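Acyl-CoA dehydrogenase FadE3 (PDB 4IV6) is a flavoprotein of the acyl-CoA dehydrogenase family, with helical N- and C-terminal domains around a beta-stranded middle domain, modelled with dihydroflavine-adenine dinucleotide. Local coordinates at residues G64-S67 with M68-V72; I44-M47 with K48-I52. All blocks are in the same frame, centred on the assembly; numbering follows the deposited sequence.

Interaction 1 (G64-S67 with M68-V72); sequences GAVS and MPCYV
Ser67 and Tyr71 are joined where extended backbone becomes helix: Val66 and Ser67 both have psi near 160°, whereas the residues from Met68 onward have helical phi and psi. The change of course places the carbonyl of Ser67 over the first turn, and Tyr71 N donates to Ser67 O at 2.9 Å, in the carbonyl plane and with an N-H...O angle of 158°. The serine side chain adds a second bond, Cys70 N donating to Ser67 OG at 3.2 Å. A chi1 of 72°, which sets OG between the backbone N and the carbonyl carbon, turns the hydroxyl toward this amide of the opening turn. OG also lies 3.6 Å from Pro69 CD. The Ser67 amide bonds to Glu11 in helix 9-26, and that of Met68 to Asp310 in helix 282-310.

Beside the cap, Val66 folds back over the helix. Its CB rests 3.7 Å from Cys70 SG, and its CG2 branch reaches 4.1 Å from Tyr71 CB, while the phenol leads away and its OH bonds to Thr93. The contact of Val66, just before the N-cap, with Tyr71, the fourth residue of the helix, is a hydrophobic staple; it accompanies the serine N-cap that starts helix 68-81 in the helical N-terminal domain.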
loop_
_atom_site.group_PDB
_atom_site.type_symbol
_atom_site.label_atom_id
_atom_site.label_comp_id
_atom_site.label_asym_id
_atom_site.label_seq_id
_atom_site.Cartn_x
_atom_site.Cartn_y
_atom_site.Cartn_z
ATOM N N GLY B 64 7.269 -12.328 41.915
ATOM C CA GLY B 64 7.359 -10.949 41.386
ATOM C C GLY B 64 6.830 -10.723 39.950
ATOM O O GLY B 64 7.119 -11.481 39.013
ATOM N N ALA B 65 6.041 -9.658 39.806
ATOM C CA ALA B 65 5.524 -9.194 38.533
ATOM C C ALA B 65 6.569 -8.315 37.807
ATOM O O ALA B 65 6.816 -7.190 38.283
ATOM C CB ALA B 65 4.260 -8.370 38.780
ATOM N N VAL B 66 7.141 -8.773 36.671
ATOM C CA VAL B 66 8.082 -7.921 35.934
ATOM C C VAL B 66 7.338 -6.684 35.375
ATOM O O VAL B 66 6.106 -6.668 35.275
ATOM C CB VAL B 66 8.827 -8.664 34.804
ATOM C CG1 VAL B 66 9.642 -9.854 35.350
ATOM C CG2 VAL B 66 7.876 -9.131 33.707
ATOM N N SER B 67 8.076 -5.639 35.037
ATOM C CA SER B 67 7.460 -4.489 34.405
ATOM C C SER B 67 6.848 -4.901 33.041
ATOM O O SER B 67 7.232 -5.905 32.448
ATOM C CB SER B 67 8.515 -3.403 34.199
ATOM O OG SER B 67 9.430 -3.771 33.169
ATOM N N MET B 68 5.916 -4.105 32.544
ATOM C CA MET B 68 5.328 -4.358 31.244
ATOM C C MET B 68 6.357 -4.238 30.111
ATOM O O MET B 68 6.335 -5.060 29.203
ATOM C CB MET B 68 4.127 -3.468 30.985
ATOM C CG MET B 68 3.408 -3.763 29.654
ATOM S SD MET B 68 2.834 -5.468 29.438
ATOM C CE MET B 68 1.417 -5.416 30.507
ATOM N N PRO B 69 7.266 -3.252 30.158
ATOM C CA PRO B 69 8.307 -3.280 29.127
ATOM C C PRO B 69 9.124 -4.579 29.133
ATOM O O PRO B 69 9.488 -5.088 28.074
ATOM C CB PRO B 69 9.160 -2.053 29.455
ATOM C CG PRO B 69 8.177 -1.116 30.087
ATOM C CD PRO B 69 7.306 -2.000 30.931
ATOM N N CYS B 70 9.355 -5.160 30.299
ATOM C CA CYS B 70 10.090 -6.427 30.359
ATOM C C CYS B 70 9.210 -7.536 29.804
ATOM O O CYS B 70 9.663 -8.370 29.016
ATOM C CB CYS B 70 10.507 -6.763 31.797
ATOM S SG CYS B 70 11.186 -8.435 31.989
ATOM N N TYR B 71 7.948 -7.527 30.197
ATOM C CA TYR B 71 7.013 -8.564 29.768
ATOM C C TYR B 71 6.932 -8.635 28.216
ATOM O O TYR B 71 7.006 -9.721 27.618
ATOM C CB TYR B 71 5.622 -8.326 30.368
ATOM C CG TYR B 71 4.625 -9.351 29.877
ATOM C CD1 TYR B 71 4.577 -10.624 30.427
ATOM C CD2 TYR B 71 3.771 -9.059 28.837
ATOM C CE1 TYR B 71 3.709 -11.579 29.951
ATOM C CE2 TYR B 71 2.874 -9.997 28.373
ATOM C CZ TYR B 71 2.840 -11.252 28.905
ATOM O OH TYR B 71 1.946 -12.185 28.412
ATOM N N VAL B 72 6.791 -7.481 27.570
ATOM C CA VAL B 72 6.655 -7.477 26.106
ATOM C C VAL B 72 7.928 -7.974 25.436
ATOM O O VAL B 72 7.868 -8.656 24.423
ATOM C CB VAL B 72 6.152 -6.130 25.550
ATOM C CG1 VAL B 72 4.814 -5.769 26.192
ATOM C CG2 VAL B 72 7.135 -5.014 25.776
#

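Interaction 2 (I44-M47 with K48-I52); sequences IETM and KEIGI
Glu45 and Lys48 meet through a carboxylate that turns one face toward the lysine chain, on the last turns of helix 41-50, which ends in a Schellman motif. Lys48 CD lies on one side of the plane, above and beyond the OE1 end, 3.7 Å from Glu45 OE1. Lys48 NZ is farther along and tilted from the plane, making a long salt bridge of 3.9 Å with Glu45 OE1. The bend at chi2 of Glu45 (63°) turns the carboxylate toward the lysine, whose own chain runs extended beyond CG. Its stronger polar partner is Gly118 O, to which the ammonium donates, so the long ion pair is secondary.

The second carboxylate, of Glu49, stands nearly perpendicular to the first. Glu45 O lies over one face of it, 3.7 Å from Glu49 CD. At its OE1 a water donates a bond of 2.7 Å, and the same water is hydrogen-bonded to Thr46 OG1, bridging side chains three residues apart; Thr46 OG1 is also bonded to Glu42 O.

Regular helical bonds continue to Ile50 N, which donates to Thr46 O. Then Gly51, with a phi of 103°, breaks the spiral. Two bonds reach back to define the Schellman motif: Gly51 N to Lys48 O at 3.0 Å, and Ile52 N to Met47 O at 3.1 Å with an N-H...O angle of 160°. A weak third bond runs from Gly51 N to Met47 O. The turn also brings Ile52 against Met47 on the buried side, where helices 9-26, 68-81 and 83-102 close in: Met47 CB touches Ile52 CG1 at 3.7 Å, and the Met47 CE methyl sits 4.0 Å from Ile52 CG2.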
loop_
_atom_site.group_PDB
_atom_site.type_symbol
_atom_site.label_atom_id
_atom_site.label_comp_id
_atom_site.label_asym_id
_atom_site.label_seq_id
_atom_site.Cartn_x
_atom_site.Cartn_y
_atom_site.Cartn_z
ATOM N N ILE B 44 7.693 -26.234 26.923
ATOM C CA ILE B 44 6.773 -25.544 27.811
ATOM C C ILE B 44 7.174 -25.766 29.282
ATOM O O ILE B 44 7.097 -24.846 30.096
ATOM C CB ILE B 44 5.310 -25.935 27.509
ATOM C CG1 ILE B 44 4.869 -25.246 26.212
ATOM C CG2 ILE B 44 4.386 -25.502 28.634
ATOM C CD1 ILE B 44 3.468 -25.592 25.764
ATOM N N GLU B 45 7.644 -26.963 29.599
ATOM C CA GLU B 45 8.110 -27.267 30.945
ATOM C C GLU B 45 9.315 -26.394 31.322
ATOM O O GLU B 45 9.368 -25.865 32.419
ATOM C CB GLU B 45 8.428 -28.756 31.056
ATOM C CG GLU B 45 8.521 -29.274 32.469
ATOM C CD GLU B 45 7.210 -29.166 33.255
ATOM O OE1 GLU B 45 6.082 -29.205 32.705
ATOM O OE2 GLU B 45 7.341 -29.044 34.472
ATOM N N THR B 46 10.241 -26.208 30.395
ATOM C CA THR B 46 11.361 -25.314 30.620
ATOM C C THR B 46 10.848 -23.886 30.816
ATOM O O THR B 46 11.351 -23.151 31.651
ATOM C CB THR B 46 12.373 -25.375 29.457
ATOM O OG1 THR B 46 12.882 -26.717 29.341
ATOM C CG2 THR B 46 13.528 -24.396 29.680
ATOM N N MET B 47 9.814 -23.498 30.076
ATOM C CA MET B 47 9.214 -22.171 30.272
ATOM C C MET B 47 8.641 -22.015 31.658
ATOM O O MET B 47 8.818 -20.974 32.303
ATOM C CB MET B 47 8.143 -21.887 29.217
ATOM C CG MET B 47 8.765 -21.706 27.846
ATOM S SD MET B 47 7.568 -21.799 26.508
ATOM C CE MET B 47 6.422 -20.518 26.976
ATOM N N LYS B 48 7.994 -23.058 32.151
ATOM C CA LYS B 48 7.519 -23.029 33.525
ATOM C C LYS B 48 8.673 -22.778 34.535
ATOM O O LYS B 48 8.556 -21.911 35.404
ATOM C CB LYS B 48 6.785 -24.314 33.865
ATOM C CG LYS B 48 5.508 -24.527 33.076
ATOM C CD LYS B 48 4.830 -25.810 33.505
ATOM C CE LYS B 48 3.644 -26.064 32.618
ATOM N NZ LYS B 48 2.791 -27.137 33.142
ATOM N N GLU B 49 9.773 -23.509 34.404
ATOM C CA GLU B 49 10.925 -23.365 35.314
ATOM C C GLU B 49 11.537 -21.951 35.257
ATOM O O GLU B 49 11.920 -21.379 36.268
ATOM C CB GLU B 49 11.995 -24.408 34.968
ATOM C CG GLU B 49 11.524 -25.856 35.134
ATOM C CD GLU B 49 12.373 -26.915 34.399
ATOM O OE1 GLU B 49 13.341 -26.576 33.656
ATOM O OE2 GLU B 49 12.028 -28.118 34.558
ATOM N N ILE B 50 11.625 -21.419 34.045
ATOM C CA ILE B 50 12.111 -20.056 33.788
ATOM C C ILE B 50 11.264 -19.014 34.532
ATOM O O ILE B 50 11.747 -17.953 34.863
ATOM C CB ILE B 50 12.063 -19.749 32.265
ATOM C CG1 ILE B 50 13.191 -20.469 31.539
ATOM C CG2 ILE B 50 12.173 -18.254 31.967
ATOM C CD1 ILE B 50 13.145 -20.269 30.047
ATOM N N GLY B 51 9.988 -19.322 34.778
ATOM C CA GLY B 51 9.061 -18.360 35.420
ATOM C C GLY B 51 8.083 -17.674 34.447
ATOM O O GLY B 51 7.409 -16.719 34.828
ATOM N N ILE B 52 7.983 -18.159 33.206
ATOM C CA ILE B 52 7.180 -17.487 32.169
ATOM C C ILE B 52 5.693 -17.321 32.570
ATOM O O ILE B 52 5.021 -16.312 32.241
ATOM C CB ILE B 52 7.243 -18.266 30.825
ATOM C CG1 ILE B 52 8.657 -18.347 30.248
ATOM C CG2 ILE B 52 6.304 -17.667 29.778
ATOM C CD1 ILE B 52 9.282 -17.012 29.918
HETATM O O HOH W 1 14.473 -27.426 31.320
#

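The two contacts are opposite helix ends in series: interaction 2 closes helix 41-50, and interaction 1 opens the next helix, 68-81. Their centres are 16 Å apart and their nearest atoms about 5 Å, without touching. Both lean on helix 9-26, and Met47 and Ile52 of interaction 2 also pack on later turns of helix 68-81. Interaction 1 is largely buried, a serine hydroxyl capping one backbone amide beside the first helical bond. Interaction 2 is partly exposed: Glu45, Lys48 and Glu49 put charge on the outer side, where a water bridges Glu49 and Thr46, while its apolar side chains face inward and a glycine turn terminates the helix.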